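Side-chain contacts in cystathionine gamma-synthase (Xanthomonas oryzae pv. oryzae KACC 10331, PDB 6LD7), which probably makes cystathionine in methionine biosynthesis, as a pyridoxal phosphate-dependent enzyme of the trans-sulfuration family: residues A261-R264 with V265-E268; G290-H294 with P295-L299. The protein carries 1 engineered substitution. One frame throughout, in Å; residues are numbered along the deposited sequence.

Contact 1 (A261-R264 with V265-E268); sequences ARLR and VHQE
R262 and H266 stand one turn apart on helix 259-277, and their side chains run out on the same flank. The imidazole lies alongside the start of the arginine chain, with CD2 of H266 3.9 Å from CB of R262. Both residues have CG beside the backbone N (chi1 -72° and -79°), which sends the two chains off in a common direction. Beyond CG the arginine bends at chi3, -75°, and its guanidinium comes round toward the ring. A water closes the remaining gap: it accepts from NH1 of R262 at 2.6 Å and sits in the plane of the H266 ring, 2.8 Å from NE2. On the neighbouring flank L263 touches the same imidazole, CD2 to CD2 at 4.0 Å. Q267, one turn after L263, brings its CB and CG against the carbonyl oxygen of L263, with CG 3.4 Å from O. Beneath the side chains runs the alpha-helical i to i+4 pattern, its straightest bond here going from N of H266 to O of R262 at 2.8 Å.

The polar ends are largely committed to the surrounding fold. R262 donates to T258 and to the carbonyls of G255 and Y210, while ND1 of H266 pairs with the carbonyl of I375. R264 makes a salt bridge to D260 and another to E268 of the second subunit, whose R264 in turn pairs with E268 of this chain. With bonds at both nitrogens the imidazole should have little freedom to rotate, and the nearby guanidinium would tend to disfavour a positive charge on it.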
loop_
_atom_site.group_PDB
_atom_site.type_symbol
_atom_site.label_atom_id
_atom_site.label_comp_id
_atom_site.label_asym_id
_atom_site.label_seq_id
_atom_site.Cartn_x
_atom_site.Cartn_y
_atom_site.Cartn_z
ATOM N N ALA C 261 -13.020 -6.654 19.450
ATOM C CA ALA C 261 -14.329 -6.792 18.797
ATOM C C ALA C 261 -14.369 -8.100 18.032
ATOM O O ALA C 261 -15.433 -8.757 18.007
ATOM C CB ALA C 261 -14.584 -5.647 17.874
ATOM N N ARG C 262 -13.265 -8.480 17.374
ATOM C CA ARG C 262 -13.195 -9.768 16.666
ATOM C C ARG C 262 -13.285 -10.952 17.663
ATOM O O ARG C 262 -14.114 -11.896 17.450
ATOM C CB ARG C 262 -11.905 -9.910 15.839
ATOM C CG ARG C 262 -11.966 -9.009 14.610
ATOM C CD ARG C 262 -10.732 -9.099 13.705
ATOM N NE ARG C 262 -9.582 -8.391 14.284
ATOM C CZ ARG C 262 -8.484 -8.997 14.734
ATOM N NH1 ARG C 262 -8.412 -10.323 14.755
ATOM N NH2 ARG C 262 -7.443 -8.272 15.123
ATOM N N LEU C 263 -12.525 -10.926 18.704
ATOM C CA LEU C 263 -12.468 -12.074 19.696
ATOM C C LEU C 263 -13.849 -12.259 20.377
ATOM O O LEU C 263 -14.192 -13.393 20.745
ATOM C CB LEU C 263 -11.374 -11.791 20.727
ATOM C CG LEU C 263 -9.962 -12.080 20.203
ATOM C CD1 LEU C 263 -8.933 -11.587 21.187
ATOM C CD2 LEU C 263 -9.726 -13.541 19.794
ATOM N N ARG C 264 -14.608 -11.227 20.608
ATOM C CA ARG C 264 -15.966 -11.453 21.204
ATOM C C ARG C 264 -16.783 -12.346 20.276
ATOM O O ARG C 264 -17.379 -13.281 20.747
ATOM C CB ARG C 264 -16.730 -10.165 21.380
ATOM C CG ARG C 264 -16.122 -9.265 22.462
ATOM C CD ARG C 264 -16.927 -8.010 22.230
ATOM N NE ARG C 264 -16.436 -6.882 22.951
ATOM C CZ ARG C 264 -17.192 -6.084 23.687
ATOM N NH1 ARG C 264 -18.452 -6.351 23.859
ATOM N NH2 ARG C 264 -16.647 -5.072 24.317
ATOM N N VAL C 265 -16.723 -12.134 18.973
ATOM C CA VAL C 265 -17.516 -12.960 18.036
ATOM C C VAL C 265 -16.829 -14.324 17.892
ATOM O O VAL C 265 -17.534 -15.333 17.853
ATOM C CB VAL C 265 -17.713 -12.242 16.706
ATOM C CG1 VAL C 265 -18.492 -13.140 15.754
ATOM C CG2 VAL C 265 -18.369 -10.899 16.907
ATOM N N HIS C 266 -15.477 -14.369 17.728
ATOM C CA HIS C 266 -14.771 -15.640 17.552
ATOM C C HIS C 266 -15.219 -16.553 18.718
ATOM O O HIS C 266 -15.488 -17.742 18.524
ATOM C CB HIS C 266 -13.230 -15.449 17.660
ATOM C CG HIS C 266 -12.536 -14.899 16.464
ATOM N ND1 HIS C 266 -12.415 -15.636 15.307
ATOM C CD2 HIS C 266 -11.767 -13.807 16.321
ATOM C CE1 HIS C 266 -11.718 -14.927 14.456
ATOM N NE2 HIS C 266 -11.273 -13.822 15.052
ATOM N N GLN C 267 -15.171 -16.044 19.938
ATOM C CA GLN C 267 -15.402 -16.933 21.125
ATOM C C GLN C 267 -16.893 -17.323 21.261
ATOM O O GLN C 267 -17.187 -18.488 21.670
ATOM C CB GLN C 267 -14.864 -16.258 22.372
ATOM C CG GLN C 267 -13.355 -16.226 22.389
ATOM C CD GLN C 267 -12.826 -15.691 23.694
ATOM O OE1 GLN C 267 -12.197 -16.409 24.503
ATOM N NE2 GLN C 267 -13.071 -14.415 23.904
ATOM N N GLU C 268 -17.808 -16.442 20.901
ATOM C CA GLU C 268 -19.255 -16.794 20.830
ATOM C C GLU C 268 -19.446 -17.950 19.843
ATOM O O GLU C 268 -20.088 -18.943 20.176
ATOM C CB GLU C 268 -20.073 -15.583 20.415
ATOM C CG GLU C 268 -21.533 -15.896 20.361
ATOM C CD GLU C 268 -22.495 -14.807 19.847
ATOM O OE1 GLU C 268 -23.659 -15.136 19.453
ATOM O OE2 GLU C 268 -22.137 -13.636 19.906
HETATM O O HOH W 1 -9.471 -12.384 13.488
#

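Contact 2 (G290-H294 with P295-L299); sequences GLATH and PGHAL
H297 folds back over A292 where two successive beta turns, type I from L291 to H294 and type II from H294 to H297, lead into helix 297-303. G296 occupies the N-cap position of that helix.

There are two CH-pi contacts, and one of them joins the two turns. In it CA of A292 lies over the centre of the H297 ring, 3.8 Å from its centroid and 13° off the ring normal. The imidazole reaches this place because its CG is anti to the backbone N (chi1 175°), which carries the ring back across the preceding turn. F307 also meets this ring, their planes about 20° apart. The other contact is between adjacent residues: CD of P295 sits over one face of the H294 ring, nearer the rim, and the two side chains meet at about a right angle.

Backbone hydrogen bonds close both turns. N of H294 donates to O of L291 at 3.0 Å, and N of H297 donates to O of H294 at 2.9 Å, so H294 ends one turn and begins the next.

The polar corner of H297 has its own partner: ND1 is hydrogen-bonded to the carbonyl of P289. Close by, CE1 of H297 comes within 3.3 Å of O of G290.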
loop_
_atom_site.group_PDB
_atom_site.type_symbol
_atom_site.label_atom_id
_atom_site.label_comp_id
_atom_site.label_asym_id
_atom_site.label_seq_id
_atom_site.Cartn_x
_atom_site.Cartn_y
_atom_site.Cartn_z
ATOM N N GLY C 290 -12.605 -24.757 26.714
ATOM C CA GLY C 290 -13.943 -24.378 27.201
ATOM C C GLY C 290 -14.763 -25.498 27.819
ATOM O O GLY C 290 -15.710 -25.202 28.484
ATOM N N LEU C 291 -14.527 -26.741 27.443
ATOM C CA LEU C 291 -15.333 -27.883 27.840
ATOM C C LEU C 291 -14.819 -28.312 29.200
ATOM O O LEU C 291 -13.587 -28.467 29.396
ATOM C CB LEU C 291 -15.150 -28.985 26.796
ATOM C CG LEU C 291 -15.802 -28.711 25.444
ATOM C CD1 LEU C 291 -15.456 -29.849 24.501
ATOM C CD2 LEU C 291 -17.326 -28.505 25.611
ATOM N N ALA C 292 -15.738 -28.652 30.072
ATOM C CA ALA C 292 -15.433 -28.989 31.478
ATOM C C ALA C 292 -14.680 -30.295 31.551
ATOM O O ALA C 292 -14.024 -30.467 32.502
ATOM C CB ALA C 292 -16.738 -28.999 32.280
ATOM N N THR C 293 -14.766 -31.175 30.557
ATOM C CA THR C 293 -14.088 -32.472 30.487
ATOM C C THR C 293 -12.752 -32.398 29.783
ATOM O O THR C 293 -12.084 -33.445 29.713
ATOM C CB THR C 293 -14.986 -33.427 29.706
ATOM O OG1 THR C 293 -15.231 -32.722 28.490
ATOM C CG2 THR C 293 -16.272 -33.666 30.488
ATOM N N HIS C 294 -12.344 -31.199 29.357
ATOM C CA HIS C 294 -11.019 -30.985 28.737
ATOM C C HIS C 294 -9.982 -30.921 29.848
ATOM O O HIS C 294 -10.055 -30.090 30.735
ATOM C CB HIS C 294 -11.008 -29.723 27.850
ATOM C CG HIS C 294 -9.785 -29.623 27.023
ATOM N ND1 HIS C 294 -8.701 -28.863 27.422
ATOM C CD2 HIS C 294 -9.401 -30.301 25.924
ATOM C CE1 HIS C 294 -7.788 -28.907 26.482
ATOM N NE2 HIS C 294 -8.175 -29.840 25.611
ATOM N N PRO C 295 -8.892 -31.669 29.718
ATOM C CA PRO C 295 -7.818 -31.610 30.716
ATOM C C PRO C 295 -7.205 -30.204 30.674
ATOM O O PRO C 295 -6.806 -29.730 29.640
ATOM C CB PRO C 295 -6.860 -32.752 30.326
ATOM C CG PRO C 295 -7.231 -33.110 28.892
ATOM C CD PRO C 295 -8.635 -32.622 28.619
ATOM N N GLY C 296 -7.073 -29.566 31.829
ATOM C CA GLY C 296 -6.636 -28.164 31.937
ATOM C C GLY C 296 -7.773 -27.156 31.863
ATOM O O GLY C 296 -7.445 -25.936 31.915
ATOM N N HIS C 297 -9.051 -27.573 31.810
ATOM C CA HIS C 297 -10.194 -26.631 31.832
ATOM C C HIS C 297 -10.075 -25.609 32.944
ATOM O O HIS C 297 -10.124 -24.372 32.667
ATOM C CB HIS C 297 -11.511 -27.359 31.886
ATOM C CG HIS C 297 -12.672 -26.450 32.025
ATOM N ND1 HIS C 297 -13.155 -25.668 30.965
ATOM C CD2 HIS C 297 -13.485 -26.223 33.104
ATOM C CE1 HIS C 297 -14.199 -24.945 31.431
ATOM N NE2 HIS C 297 -14.401 -25.271 32.743
ATOM N N ALA C 298 -9.900 -26.089 34.170
ATOM C CA ALA C 298 -9.913 -25.196 35.337
ATOM C C ALA C 298 -8.719 -24.254 35.302
ATOM O O ALA C 298 -8.836 -23.081 35.721
ATOM C CB ALA C 298 -9.938 -25.994 36.659
ATOM N N LEU C 299 -7.576 -24.784 34.901
ATOM C CA LEU C 299 -6.366 -23.960 34.784
ATOM C C LEU C 299 -6.553 -22.885 33.681
ATOM O O LEU C 299 -6.345 -21.675 33.955
ATOM C CB LEU C 299 -5.230 -24.951 34.504
ATOM C CG LEU C 299 -3.937 -24.286 34.055
ATOM C CD1 LEU C 299 -3.427 -23.417 35.194
ATOM C CD2 LEU C 299 -2.956 -25.396 33.658
#

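From the N terminus, contact 1 comes first, wholly within helix 259-277, so its partners meet along one helical turn and it closes no loop. After that helix the chain runs through strand 283-287, at one edge of the five-stranded mixed sheet, and then enters contact 2. There the 290-299 stretch closes the connection between this strand and helix 297-303. The two contacts are in series, neither nested nor crossed. The centres of contact 1 and contact 2 lie 20 Å apart. The nearest atoms of contact 1 and contact 2 are about 9 Å apart, without touching. Contact 1 meets a second subunit, whereas no other chain of the assembly reaches contact 2, a surface turn touching R163 of the same chain.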